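Local coordinates for protein botulinum neurotoxin type G (Clostridium botulinum, PDB 3MPP) that uses this receptor-binding domain of its heavy chain to adhere to the host cell surface, the step that precedes delivery of its protease light chain into the cytosol, at residues Q39-N44 with V425-T430; T92-I97 with S101-S106; I182-I187 with K199-F204; Q245-I250 with F377-F382; Y251-S256 with M260-P265. The protein carries 4 engineered substitutions. One frame throughout, in Å; residues are numbered along the deposited sequence.

Interaction 1. Residues Q39-N44 with V425-T430; sequences QFKLNN and VDEGWT
Lys41 and Glu427 approach from opposite directions, the ammonium of Lys41 coming to one oxygen of the Glu427 carboxylate. Lys41 CG lies anti to the backbone N (chi1 -175°) and the rest of the chain is fully stretched, which carries NZ clear of strand 39-43. From the far side Glu427 also reaches out extended, so that the backbones stay well apart, with 12.0 Å between Lys41 CA and Gly428 CA. The salt bridge runs from Lys41 NZ to Glu427 OE2 at 2.7 Å and uses the syn lone pair of that oxygen; Phe195 adds a cation-pi contact to the same lysine. Glu427 stands on a type I turn from Asp426 to Trp429. Asp426 OD2 receives Gly428 N at 2.9 Å, from above the carboxylate plane, and also pairs with Arg74, which ties the turn to the N-terminal subdomain a second time. The whole is a surface salt bridge between the N-RBD and the C-RBD, presented on the C-RBD side by an Asx turn.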
# COMPACT_ATOMS: atom_id res chain seq x y z
N GLN A 39 -4.52 3.55 -12.70
CA GLN A 39 -4.69 2.19 -12.16
C GLN A 39 -5.80 1.44 -12.87
O GLN A 39 -6.78 2.05 -13.26
CB GLN A 39 -5.02 2.25 -10.67
CG GLN A 39 -4.05 3.10 -9.84
CD GLN A 39 -4.46 3.16 -8.36
OE1 GLN A 39 -5.54 2.66 -7.98
NE2 GLN A 39 -3.61 3.75 -7.54
N PHE A 40 -5.66 0.12 -13.03
CA PHE A 40 -6.78 -0.67 -13.54
C PHE A 40 -7.08 -1.93 -12.75
O PHE A 40 -6.20 -2.54 -12.16
CB PHE A 40 -6.66 -0.97 -15.06
CG PHE A 40 -5.54 -1.90 -15.43
CD1 PHE A 40 -5.71 -3.28 -15.39
CD2 PHE A 40 -4.33 -1.39 -15.88
CE1 PHE A 40 -4.69 -4.14 -15.76
CE2 PHE A 40 -3.29 -2.24 -16.25
CZ PHE A 40 -3.48 -3.63 -16.19
N LYS A 41 -8.35 -2.31 -12.78
CA LYS A 41 -8.85 -3.46 -12.03
C LYS A 41 -9.35 -4.53 -13.00
O LYS A 41 -10.23 -4.27 -13.83
CB LYS A 41 -9.99 -3.00 -11.12
CG LYS A 41 -10.57 -4.05 -10.17
CD LYS A 41 -11.76 -3.40 -9.44
CE LYS A 41 -12.48 -4.31 -8.48
NZ LYS A 41 -13.62 -3.55 -7.85
N LEU A 42 -8.80 -5.73 -12.89
CA LEU A 42 -9.30 -6.90 -13.61
C LEU A 42 -10.26 -7.68 -12.73
O LEU A 42 -9.90 -8.09 -11.62
CB LEU A 42 -8.13 -7.80 -14.01
CG LEU A 42 -7.02 -7.18 -14.87
CD1 LEU A 42 -5.89 -8.17 -15.09
CD2 LEU A 42 -7.60 -6.71 -16.20
N ASN A 43 -11.48 -7.87 -13.22
CA ASN A 43 -12.49 -8.70 -12.57
C ASN A 43 -12.46 -10.09 -13.19
O ASN A 43 -11.74 -10.33 -14.16
CB ASN A 43 -13.89 -8.08 -12.77
CG ASN A 43 -14.00 -6.67 -12.18
OD1 ASN A 43 -14.42 -5.72 -12.85
ND2 ASN A 43 -13.63 -6.53 -10.92
N ASN A 44 -13.24 -11.02 -12.64
CA ASN A 44 -13.20 -12.39 -13.12
C ASN A 44 -14.23 -12.63 -14.22
O ASN A 44 -15.25 -13.28 -13.99
CB ASN A 44 -13.40 -13.40 -11.98
CG ASN A 44 -13.01 -14.82 -12.40
OD1 ASN A 44 -12.58 -15.03 -13.54
ND2 ASN A 44 -13.14 -15.78 -11.50
N VAL A 425 -11.87 2.03 5.19
CA VAL A 425 -12.55 0.77 4.90
C VAL A 425 -12.43 0.50 3.41
O VAL A 425 -12.79 1.35 2.60
CB VAL A 425 -14.05 0.81 5.27
CG1 VAL A 425 -14.70 -0.51 4.90
CG2 VAL A 425 -14.24 1.13 6.74
N ASP A 426 -11.94 -0.68 3.04
CA ASP A 426 -11.65 -0.99 1.64
C ASP A 426 -12.32 -2.32 1.32
O ASP A 426 -12.36 -3.20 2.17
CB ASP A 426 -10.13 -1.10 1.45
CG ASP A 426 -9.74 -1.33 -0.00
OD1 ASP A 426 -9.69 -0.36 -0.79
OD2 ASP A 426 -9.45 -2.49 -0.35
N GLU A 427 -12.83 -2.47 0.09
CA GLU A 427 -13.52 -3.71 -0.28
C GLU A 427 -12.63 -4.94 -0.23
O GLU A 427 -13.13 -6.05 -0.09
CB GLU A 427 -14.16 -3.61 -1.68
CG GLU A 427 -13.18 -3.55 -2.82
CD GLU A 427 -13.85 -3.72 -4.18
OE1 GLU A 427 -15.00 -4.19 -4.23
OE2 GLU A 427 -13.22 -3.39 -5.20
N GLY A 428 -11.32 -4.75 -0.38
CA GLY A 428 -10.39 -5.86 -0.38
C GLY A 428 -9.99 -6.31 1.02
O GLY A 428 -9.14 -7.18 1.16
N TRP A 429 -10.59 -5.71 2.04
CA TRP A 429 -10.32 -6.08 3.44
C TRP A 429 -11.60 -5.98 4.26
O TRP A 429 -12.03 -4.89 4.61
CB TRP A 429 -9.25 -5.17 4.06
CG TRP A 429 -8.80 -5.65 5.45
CD1 TRP A 429 -9.47 -5.50 6.63
CD2 TRP A 429 -7.61 -6.41 5.75
NE1 TRP A 429 -8.76 -6.10 7.66
CE2 TRP A 429 -7.62 -6.66 7.15
CE3 TRP A 429 -6.52 -6.87 4.99
CZ2 TRP A 429 -6.59 -7.36 7.79
CZ3 TRP A 429 -5.50 -7.56 5.63
CH2 TRP A 429 -5.54 -7.80 7.02
N THR A 430 -12.22 -7.11 4.57
CA THR A 430 -13.48 -7.07 5.31
C THR A 430 -13.29 -7.68 6.69
O THR A 430 -12.49 -8.59 6.86
CB THR A 430 -14.58 -7.85 4.59
OG1 THR A 430 -14.21 -9.24 4.54
CG2 THR A 430 -14.77 -7.32 3.19

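Interaction 2. Residues T92-I97 with S101-S106; sequences TIISCI and SGWKVS
Cys96 and Trp103 owe their contact to a chi1 of 61° at Trp103, which sets CG between its own backbone N and carbonyl carbon and swings the indole back over the partner strand of this antiparallel beta hairpin. Cys96 CB then rests over the indole face in a CH-pi contact, 3.5 Å from the centroid of the five-membered ring, while SG lies obliquely to it. Ile94 CG2 meets the indole at its edge, 3.7 Å from Trp103 CH2. Farther along, a classic beta bulge sets both Ile93 and Ile94 opposite Val105. Val105 O is gripped by two nearly straight bonds, from Ile93 N at 2.8 Å and Ile94 N at 3.2 Å. Gly102, with phi 154° and psi -143°, brings its CA to the Cys96 carbonyl in a CA-H...O contact (Gly102 CA to Cys96 O 3.2 Å). On the other face of the sheet Lys104 crosses Thr92 at about a right angle, and one water joins them, 2.7 Å from Thr92 OG1 and accepting from Lys104 NZ at 2.7 Å.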
# COMPACT_ATOMS: atom_id res chain seq x y z
N THR A 92 -3.71 -17.26 -13.92
CA THR A 92 -2.87 -16.34 -14.65
C THR A 92 -3.50 -14.95 -14.57
O THR A 92 -4.73 -14.81 -14.52
CB THR A 92 -2.76 -16.80 -16.12
OG1 THR A 92 -2.27 -18.14 -16.13
CG2 THR A 92 -1.80 -15.93 -16.92
N ILE A 93 -2.66 -13.92 -14.53
CA ILE A 93 -3.15 -12.54 -14.58
C ILE A 93 -2.54 -11.79 -15.75
O ILE A 93 -3.18 -10.92 -16.33
CB ILE A 93 -2.88 -11.77 -13.27
CG1 ILE A 93 -1.40 -11.76 -12.92
CG2 ILE A 93 -3.70 -12.36 -12.12
CD1 ILE A 93 -1.06 -10.74 -11.83
N ILE A 94 -1.29 -12.12 -16.09
CA ILE A 94 -0.61 -11.49 -17.22
C ILE A 94 0.16 -12.56 -17.99
O ILE A 94 0.87 -13.37 -17.39
CB ILE A 94 0.39 -10.40 -16.76
CG1 ILE A 94 -0.27 -9.41 -15.79
CG2 ILE A 94 0.94 -9.66 -17.97
CD1 ILE A 94 0.72 -8.50 -15.08
N SER A 95 0.04 -12.56 -19.31
CA SER A 95 0.74 -13.56 -20.10
C SER A 95 1.17 -13.05 -21.46
O SER A 95 0.56 -12.15 -22.03
CB SER A 95 -0.13 -14.80 -20.28
OG SER A 95 -1.12 -14.58 -21.26
N CYS A 96 2.25 -13.65 -21.96
CA CYS A 96 2.78 -13.38 -23.28
C CYS A 96 3.19 -14.73 -23.86
O CYS A 96 4.33 -15.17 -23.70
CB CYS A 96 3.99 -12.46 -23.17
SG CYS A 96 4.60 -11.79 -24.72
N ILE A 97 2.24 -15.38 -24.52
CA ILE A 97 2.35 -16.79 -24.85
C ILE A 97 1.99 -17.02 -26.31
O ILE A 97 1.12 -16.35 -26.86
CB ILE A 97 1.38 -17.63 -24.00
CG1 ILE A 97 1.70 -17.50 -22.50
CG2 ILE A 97 1.36 -19.10 -24.47
CD1 ILE A 97 2.85 -18.37 -22.03
N SER A 101 4.01 -21.46 -25.52
CA SER A 101 5.33 -21.07 -25.06
C SER A 101 5.47 -19.55 -24.90
O SER A 101 5.02 -18.78 -25.75
CB SER A 101 6.41 -21.60 -26.00
OG SER A 101 7.68 -21.07 -25.66
N GLY A 102 6.12 -19.13 -23.81
CA GLY A 102 6.31 -17.72 -23.52
C GLY A 102 6.47 -17.53 -22.02
O GLY A 102 7.06 -18.38 -21.36
N TRP A 103 5.92 -16.44 -21.49
CA TRP A 103 5.92 -16.19 -20.05
C TRP A 103 4.55 -15.80 -19.52
O TRP A 103 3.73 -15.24 -20.23
CB TRP A 103 6.94 -15.12 -19.65
CG TRP A 103 6.69 -13.77 -20.26
CD1 TRP A 103 7.30 -13.24 -21.36
CD2 TRP A 103 5.78 -12.75 -19.78
NE1 TRP A 103 6.83 -11.98 -21.61
CE2 TRP A 103 5.90 -11.65 -20.66
CE3 TRP A 103 4.87 -12.68 -18.72
CZ2 TRP A 103 5.15 -10.49 -20.50
CZ3 TRP A 103 4.13 -11.52 -18.56
CH2 TRP A 103 4.27 -10.44 -19.44
N LYS A 104 4.34 -16.08 -18.24
CA LYS A 104 3.10 -15.69 -17.59
C LYS A 104 3.36 -15.30 -16.15
O LYS A 104 4.25 -15.86 -15.50
CB LYS A 104 2.07 -16.81 -17.67
CG LYS A 104 2.35 -17.98 -16.74
CD LYS A 104 1.32 -19.10 -16.92
CE LYS A 104 1.61 -20.27 -15.99
NZ LYS A 104 0.46 -21.22 -15.89
N VAL A 105 2.59 -14.33 -15.67
CA VAL A 105 2.53 -14.01 -14.26
C VAL A 105 1.21 -14.57 -13.73
O VAL A 105 0.14 -14.34 -14.31
CB VAL A 105 2.61 -12.48 -14.03
CG1 VAL A 105 2.40 -12.14 -12.56
CG2 VAL A 105 3.95 -11.94 -14.52
N SER A 106 1.29 -15.34 -12.65
CA SER A 106 0.09 -15.91 -12.06
C SER A 106 0.05 -15.66 -10.54
O SER A 106 1.05 -15.32 -9.91
CB SER A 106 0.00 -17.41 -12.37
OG SER A 106 1.03 -18.12 -11.71
O HOH W 1 -1.46 -20.05 -14.43

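Interaction 3. Residues I182-I187 with K199-F204; sequences IDFKLI and KDFNIF
Strands 182-187 and 199-204 run roughly antiparallel, 156° between their directions, but their axes come no closer than 11.8 Å, so Ile182, Phe184, Phe201 and Ile203 meet through side chains alone, as between the two layers of a beta sandwich. Phe184 and Phe201 form a T-shaped pair: the edge of Phe184 points at the face of Phe201, with ring planes at 86° and centroids 4.8 Å apart. Phe184 CZ stands over the centre of the Phe201 ring, and CE1 beside it comes within 3.6 Å of Phe201 CD1. The first torsions differ. Phe201 holds CG opposite its backbone N (chi1 -177°), whereas Phe184 places CG beside its own N, and these settings direct the two rings toward each other between the strands. Next to them Ile182 and Ile203 reach tip to tip, with CD1 of Ile182 3.6 Å from CD1 of Ile203. Ile182 CD1 also skirts the Phe201 ring obliquely. All four residues are buried, and the contact is purely apolar. It belongs to the hydrophobic core of the concanavalin-like N-RBD. Strand 181-187 lies between strands 50-53 and 90-98 in one sheet, where Ile94 packs on Ile182 and Phe184; in the facing sheet strand 195-204 pairs with strands 3-10, 39-43 and 67-74, which add Leu5, Leu7, Leu42 and Ile69 to the same core.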
# COMPACT_ATOMS: atom_id res chain seq x y z
N ILE A 182 0.38 -8.98 -25.24
CA ILE A 182 0.37 -9.22 -23.81
C ILE A 182 -1.07 -9.12 -23.33
O ILE A 182 -1.71 -8.08 -23.49
CB ILE A 182 1.25 -8.21 -23.05
CG1 ILE A 182 2.71 -8.36 -23.50
CG2 ILE A 182 1.10 -8.41 -21.53
CD1 ILE A 182 3.65 -7.33 -22.93
N ASP A 183 -1.58 -10.21 -22.76
CA ASP A 183 -2.95 -10.24 -22.27
C ASP A 183 -3.01 -10.04 -20.77
O ASP A 183 -2.41 -10.80 -20.01
CB ASP A 183 -3.63 -11.56 -22.61
CG ASP A 183 -4.03 -11.65 -24.07
OD1 ASP A 183 -3.82 -10.67 -24.82
OD2 ASP A 183 -4.56 -12.72 -24.46
N PHE A 184 -3.77 -9.03 -20.36
CA PHE A 184 -4.07 -8.80 -18.95
C PHE A 184 -5.47 -9.32 -18.71
O PHE A 184 -6.45 -8.77 -19.25
CB PHE A 184 -3.97 -7.32 -18.63
CG PHE A 184 -2.60 -6.75 -18.86
CD1 PHE A 184 -1.75 -6.49 -17.80
CD2 PHE A 184 -2.16 -6.48 -20.15
CE1 PHE A 184 -0.49 -5.96 -18.01
CE2 PHE A 184 -0.89 -5.95 -20.37
CZ PHE A 184 -0.05 -5.70 -19.30
N LYS A 185 -5.57 -10.39 -17.93
CA LYS A 185 -6.82 -11.12 -17.81
C LYS A 185 -6.67 -12.26 -16.81
O LYS A 185 -5.63 -12.90 -16.76
CB LYS A 185 -7.19 -11.70 -19.18
CG LYS A 185 -8.50 -12.43 -19.26
CD LYS A 185 -8.67 -13.05 -20.64
CE LYS A 185 -10.08 -13.57 -20.85
NZ LYS A 185 -10.34 -13.88 -22.29
N LEU A 186 -7.71 -12.50 -16.01
CA LEU A 186 -7.71 -13.65 -15.10
C LEU A 186 -7.99 -14.93 -15.87
O LEU A 186 -9.04 -15.05 -16.49
CB LEU A 186 -8.77 -13.48 -14.00
CG LEU A 186 -8.39 -12.65 -12.76
CD1 LEU A 186 -7.79 -11.29 -13.11
CD2 LEU A 186 -9.62 -12.47 -11.85
N ILE A 187 -7.07 -15.89 -15.83
CA ILE A 187 -7.27 -17.19 -16.47
C ILE A 187 -7.29 -18.31 -15.44
O ILE A 187 -6.35 -18.44 -14.65
CB ILE A 187 -6.15 -17.52 -17.49
CG1 ILE A 187 -5.86 -16.32 -18.41
CG2 ILE A 187 -6.50 -18.78 -18.29
CD1 ILE A 187 -7.06 -15.85 -19.20
N LYS A 199 -0.94 -1.32 -11.60
CA LYS A 199 -0.54 0.02 -12.00
C LYS A 199 0.92 -0.01 -12.43
O LYS A 199 1.65 -0.95 -12.11
CB LYS A 199 -0.73 1.03 -10.85
CG LYS A 199 0.27 0.88 -9.71
CD LYS A 199 0.11 2.02 -8.69
CE LYS A 199 0.89 1.76 -7.41
NZ LYS A 199 0.95 2.97 -6.52
N ASP A 200 1.32 1.02 -13.16
CA ASP A 200 2.71 1.20 -13.58
C ASP A 200 3.28 -0.03 -14.27
O ASP A 200 4.38 -0.46 -13.93
CB ASP A 200 3.59 1.54 -12.37
CG ASP A 200 3.22 2.86 -11.73
OD1 ASP A 200 2.71 3.75 -12.45
OD2 ASP A 200 3.45 3.02 -10.51
N PHE A 201 2.56 -0.60 -15.23
CA PHE A 201 3.11 -1.74 -15.94
C PHE A 201 4.14 -1.29 -16.98
O PHE A 201 3.87 -0.42 -17.80
CB PHE A 201 2.04 -2.61 -16.60
CG PHE A 201 2.60 -3.83 -17.28
CD1 PHE A 201 2.70 -5.04 -16.60
CD2 PHE A 201 3.07 -3.76 -18.58
CE1 PHE A 201 3.24 -6.15 -17.22
CE2 PHE A 201 3.61 -4.87 -19.20
CZ PHE A 201 3.69 -6.07 -18.53
N ASN A 202 5.33 -1.90 -16.91
CA ASN A 202 6.45 -1.57 -17.78
C ASN A 202 7.18 -2.81 -18.24
O ASN A 202 7.39 -3.73 -17.46
CB ASN A 202 7.46 -0.69 -17.05
CG ASN A 202 6.95 0.70 -16.78
OD1 ASN A 202 6.51 1.01 -15.67
ND2 ASN A 202 7.01 1.56 -17.79
N ILE A 203 7.60 -2.80 -19.50
CA ILE A 203 8.49 -3.83 -20.04
C ILE A 203 9.83 -3.20 -20.38
O ILE A 203 9.87 -2.12 -20.97
CB ILE A 203 7.94 -4.39 -21.36
CG1 ILE A 203 6.50 -4.87 -21.19
CG2 ILE A 203 8.84 -5.50 -21.87
CD1 ILE A 203 6.41 -6.32 -20.80
N PHE A 204 10.92 -3.88 -20.04
CA PHE A 204 12.25 -3.42 -20.44
C PHE A 204 12.97 -4.46 -21.29
O PHE A 204 12.84 -5.67 -21.06
CB PHE A 204 13.10 -3.06 -19.21
CG PHE A 204 12.56 -1.90 -18.43
CD1 PHE A 204 12.89 -0.61 -18.78
CD2 PHE A 204 11.71 -2.10 -17.36
CE1 PHE A 204 12.40 0.47 -18.08
CE2 PHE A 204 11.20 -1.03 -16.65
CZ PHE A 204 11.55 0.26 -17.01

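Interaction 4. Residues Q245-I250 with F377-F382; sequences QGMQNI and FGIGKF
Ile379 meets Met247 and Ile250 through its two branches. Starting at the root, Ile379 CB lies 3.9 Å from Met247 SD. The short branch, CG2, comes closer to the same sulfur, at 3.7 Å. On the long branch, CG1 sits anti to the carbonyl carbon (chi1 -60°) and continues extended, and its end, CD1, meets Ile250 CD1 at 3.8 Å, tip to tip. That methyl also lies 3.9 Å from Met247 SD, so the sulfur spans both branches. Met247 itself slants across the isoleucine and bends at its last torsion, chi3 63°. Ile250 closes the type I turn that begins at Met247, so the turn and the first residue of strand 250-255 supply the two contacts. Behind the turn Gln248 NE2 donates to Gln245 O at 3.0 Å, on a lone pair in the carbonyl plane. Ile379 N is hydrogen-bonded to the hydroxyl of Tyr403, in the inferred ganglioside-binding motif. This apolar patch joins the loop after strand 239-244 and the start of strand 250-255 to strand 373-382 of the C-RBD, which is flanked by strands 364-368 and 394-400.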
# COMPACT_ATOMS: atom_id res chain seq x y z
N GLN A 245 3.04 2.75 13.45
CA GLN A 245 4.13 1.90 12.99
C GLN A 245 4.98 1.35 14.14
O GLN A 245 5.48 0.24 14.06
CB GLN A 245 5.04 2.61 11.98
CG GLN A 245 6.18 1.69 11.47
CD GLN A 245 7.17 2.41 10.57
OE1 GLN A 245 7.33 3.63 10.66
NE2 GLN A 245 7.82 1.67 9.68
N GLY A 246 5.14 2.11 15.22
CA GLY A 246 5.95 1.65 16.34
C GLY A 246 5.24 0.69 17.29
O GLY A 246 5.87 -0.13 17.94
N MET A 247 3.91 0.81 17.36
CA MET A 247 3.12 -0.04 18.25
C MET A 247 1.98 -0.57 17.40
O MET A 247 0.88 -0.02 17.39
CB MET A 247 2.60 0.79 19.43
CG MET A 247 3.77 1.44 20.19
SD MET A 247 3.32 2.37 21.67
CE MET A 247 2.66 1.03 22.66
N GLN A 248 2.28 -1.62 16.64
CA GLN A 248 1.38 -2.06 15.59
C GLN A 248 0.22 -2.90 16.11
O GLN A 248 -0.77 -3.09 15.42
CB GLN A 248 2.16 -2.87 14.54
CG GLN A 248 3.40 -2.14 14.05
CD GLN A 248 3.96 -2.71 12.78
OE1 GLN A 248 3.52 -3.76 12.30
NE2 GLN A 248 4.96 -2.02 12.21
N ASN A 249 0.33 -3.37 17.35
CA ASN A 249 -0.64 -4.35 17.83
C ASN A 249 -1.67 -3.76 18.78
O ASN A 249 -2.44 -4.48 19.41
CB ASN A 249 0.09 -5.56 18.43
CG ASN A 249 1.16 -6.12 17.49
OD1 ASN A 249 2.34 -6.16 17.83
ND2 ASN A 249 0.73 -6.54 16.30
N ILE A 250 -1.69 -2.44 18.85
CA ILE A 250 -2.72 -1.71 19.59
C ILE A 250 -3.46 -0.75 18.67
O ILE A 250 -3.03 -0.50 17.53
CB ILE A 250 -2.14 -0.94 20.81
CG1 ILE A 250 -1.01 0.01 20.39
CG2 ILE A 250 -1.61 -1.94 21.85
CD1 ILE A 250 -1.47 1.30 19.69
N PHE A 377 2.92 14.00 17.00
CA PHE A 377 1.99 13.04 17.59
C PHE A 377 2.67 11.69 17.75
O PHE A 377 3.43 11.24 16.87
CB PHE A 377 0.75 12.83 16.70
CG PHE A 377 -0.25 13.95 16.75
CD1 PHE A 377 0.11 15.25 17.13
CD2 PHE A 377 -1.57 13.72 16.36
CE1 PHE A 377 -0.83 16.27 17.17
CE2 PHE A 377 -2.51 14.74 16.39
CZ PHE A 377 -2.15 16.01 16.79
N GLY A 378 2.35 11.01 18.84
CA GLY A 378 2.92 9.71 19.13
C GLY A 378 2.11 9.03 20.21
O GLY A 378 0.92 9.34 20.42
N ILE A 379 2.76 8.11 20.90
CA ILE A 379 2.14 7.39 22.01
C ILE A 379 3.14 7.44 23.16
O ILE A 379 4.32 7.10 22.98
CB ILE A 379 1.81 5.94 21.63
CG1 ILE A 379 0.85 5.91 20.44
CG2 ILE A 379 1.18 5.18 22.81
CD1 ILE A 379 0.55 4.49 19.92
N GLY A 380 2.68 7.90 24.31
CA GLY A 380 3.59 8.08 25.43
C GLY A 380 3.08 7.48 26.72
O GLY A 380 1.88 7.29 26.90
N LYS A 381 4.00 7.20 27.64
CA LYS A 381 3.65 6.65 28.95
C LYS A 381 3.38 7.78 29.92
O LYS A 381 4.22 8.65 30.08
CB LYS A 381 4.81 5.82 29.49
CG LYS A 381 4.85 4.39 29.02
CD LYS A 381 6.15 3.71 29.45
CE LYS A 381 5.91 2.26 29.79
NZ LYS A 381 4.72 1.73 29.07
N PHE A 382 2.20 7.78 30.55
CA PHE A 382 1.83 8.82 31.50
C PHE A 382 1.34 8.18 32.81
O PHE A 382 1.06 6.98 32.84
CB PHE A 382 0.70 9.71 30.94
CG PHE A 382 1.11 10.57 29.74
CD1 PHE A 382 1.17 10.02 28.46
CD2 PHE A 382 1.40 11.91 29.91
CE1 PHE A 382 1.54 10.81 27.37
CE2 PHE A 382 1.77 12.72 28.83
CZ PHE A 382 1.84 12.16 27.55

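Interaction 5. Residues Y251-S256 with M260-P265; sequences YIKYFS and MGETAP
Tyr251 and Ala264 open a beta hairpin of the trefoil-type C-RBD, strand 251-255 running antiparallel to 260-265. Five backbone hydrogen bonds join the strands, through the pairs Tyr251-Ala264, Lys253-Glu262 and Phe255-Met260; that from Lys253 N to Glu262 O measures 2.8 Å. The snug side carries Ile252 and Thr263, which cross at an angle, with Ile252 CD1 4.1 Å from Thr263 CG2. Ile252 CG2 also lies on Gly261 CA at 3.6 Å. This face is laid against Phe397, Ile379 and Leu283. The other face, more open to solvent, bears Tyr251, Lys253, Phe255, Met260, Glu262 and Ala264. Lys253 and Glu262 run side by side and point the same way, but Lys253 NZ stays 4.2 Å from Glu262 OE2, beyond a salt bridge, so any attraction is probably modest. Ala264 CB sits over the Tyr251 ring in a CH-pi contact, 4.1 Å from the centroid. At the hairpin's far end the Glu262 carboxylate is nearly parallel to the Phe255 ring, planes 11° apart, with Glu262 OE1 over the face toward its rim, 3.5 Å from Phe255 CG.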
# COMPACT_ATOMS: atom_id res chain seq x y z
N TYR A 251 -4.60 -0.24 19.13
CA TYR A 251 -5.24 0.86 18.44
C TYR A 251 -5.54 1.94 19.47
O TYR A 251 -5.42 1.70 20.68
CB TYR A 251 -6.52 0.41 17.71
CG TYR A 251 -7.62 -0.11 18.61
CD1 TYR A 251 -8.65 0.71 19.02
CD2 TYR A 251 -7.62 -1.45 19.05
CE1 TYR A 251 -9.65 0.26 19.84
CE2 TYR A 251 -8.64 -1.92 19.88
CZ TYR A 251 -9.64 -1.06 20.26
OH TYR A 251 -10.65 -1.49 21.08
N ILE A 252 -5.92 3.12 18.98
CA ILE A 252 -6.28 4.23 19.85
C ILE A 252 -7.80 4.32 20.07
O ILE A 252 -8.58 4.44 19.13
CB ILE A 252 -5.78 5.60 19.33
CG1 ILE A 252 -4.31 5.51 18.84
CG2 ILE A 252 -5.95 6.66 20.43
CD1 ILE A 252 -3.33 5.10 19.94
N LYS A 253 -8.18 4.29 21.34
CA LYS A 253 -9.57 4.22 21.78
C LYS A 253 -9.88 5.47 22.63
O LYS A 253 -9.06 5.89 23.44
CB LYS A 253 -9.72 2.95 22.62
CG LYS A 253 -11.09 2.63 23.13
CD LYS A 253 -11.02 1.42 24.06
CE LYS A 253 -12.41 0.88 24.41
NZ LYS A 253 -13.01 1.58 25.58
N TYR A 254 -11.05 6.06 22.44
CA TYR A 254 -11.51 7.17 23.27
C TYR A 254 -11.70 6.72 24.71
O TYR A 254 -12.37 5.73 25.00
CB TYR A 254 -12.80 7.75 22.70
CG TYR A 254 -13.34 8.95 23.45
CD1 TYR A 254 -12.63 10.14 23.51
CD2 TYR A 254 -14.58 8.91 24.08
CE1 TYR A 254 -13.12 11.25 24.18
CE2 TYR A 254 -15.09 10.00 24.76
CZ TYR A 254 -14.35 11.17 24.80
OH TYR A 254 -14.85 12.25 25.47
N PHE A 255 -11.10 7.47 25.63
CA PHE A 255 -11.22 7.19 27.05
C PHE A 255 -12.11 8.29 27.59
O PHE A 255 -11.65 9.41 27.79
CB PHE A 255 -9.83 7.24 27.69
CG PHE A 255 -9.82 7.04 29.18
CD1 PHE A 255 -8.90 7.70 29.98
CD2 PHE A 255 -10.72 6.18 29.79
CE1 PHE A 255 -8.88 7.51 31.35
CE2 PHE A 255 -10.71 5.98 31.17
CZ PHE A 255 -9.79 6.65 31.95
N SER A 256 -13.39 7.96 27.77
CA SER A 256 -14.44 8.90 28.16
C SER A 256 -14.13 9.72 29.40
O SER A 256 -14.44 10.91 29.45
CB SER A 256 -15.75 8.14 28.41
OG SER A 256 -16.35 7.75 27.20
N MET A 260 -9.37 11.69 26.27
CA MET A 260 -8.10 11.30 25.65
C MET A 260 -8.21 10.04 24.82
O MET A 260 -9.23 9.34 24.87
CB MET A 260 -7.02 11.08 26.72
CG MET A 260 -6.69 12.32 27.53
SD MET A 260 -5.65 11.93 28.95
CE MET A 260 -5.57 13.56 29.70
N GLY A 261 -7.14 9.74 24.08
CA GLY A 261 -7.00 8.46 23.41
C GLY A 261 -6.06 7.58 24.20
O GLY A 261 -4.94 7.99 24.50
N GLU A 262 -6.52 6.38 24.57
CA GLU A 262 -5.67 5.41 25.25
C GLU A 262 -5.46 4.25 24.28
O GLU A 262 -6.24 4.08 23.35
CB GLU A 262 -6.36 4.90 26.52
CG GLU A 262 -7.80 4.45 26.26
CD GLU A 262 -8.52 3.91 27.49
OE1 GLU A 262 -8.01 4.06 28.63
OE2 GLU A 262 -9.61 3.32 27.31
N THR A 263 -4.41 3.47 24.47
CA THR A 263 -4.23 2.29 23.62
C THR A 263 -5.14 1.16 24.10
O THR A 263 -5.52 1.11 25.26
CB THR A 263 -2.77 1.82 23.56
OG1 THR A 263 -2.33 1.41 24.86
CG2 THR A 263 -1.85 2.94 23.03
N ALA A 264 -5.48 0.26 23.18
CA ALA A 264 -6.12 -1.00 23.52
C ALA A 264 -5.57 -2.05 22.56
O ALA A 264 -5.22 -1.72 21.42
CB ALA A 264 -7.64 -0.88 23.39
N PRO A 265 -5.47 -3.31 23.00
CA PRO A 265 -4.95 -4.35 22.12
C PRO A 265 -5.90 -4.62 20.95
O PRO A 265 -7.11 -4.72 21.17
CB PRO A 265 -4.88 -5.59 23.02
CG PRO A 265 -5.07 -5.11 24.41
CD PRO A 265 -5.84 -3.83 24.33

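How the interactions relate
Interactions 2 and 3 are neighbours in the N-RBD, centres about 9 Å apart: strands 90-98 and 181-187 adjoin in one sheet, and Ile93 O lies 2.9 Å from Lys185 N, a probable hydrogen bond. Interaction 1 reaches the same core through Leu42, whose CB is 3.6 Å from Leu186 CD1, while its other segment belongs to the C-RBD. There interactions 4 and 5 adjoin, centres about 11 Å apart, sharing an apolar cluster in which Ile379 CG2 meets Thr263 CG2 at 3.8 Å. Interactions 2 and 3 lie on the opposite side of the chain's centre from interactions 4 and 5, with interactions 2 and 5 about 48 Å apart between centres. Nearest the inferred ganglioside site is interaction 4, the Ile379 side chain about 10 Å from that of Trp402.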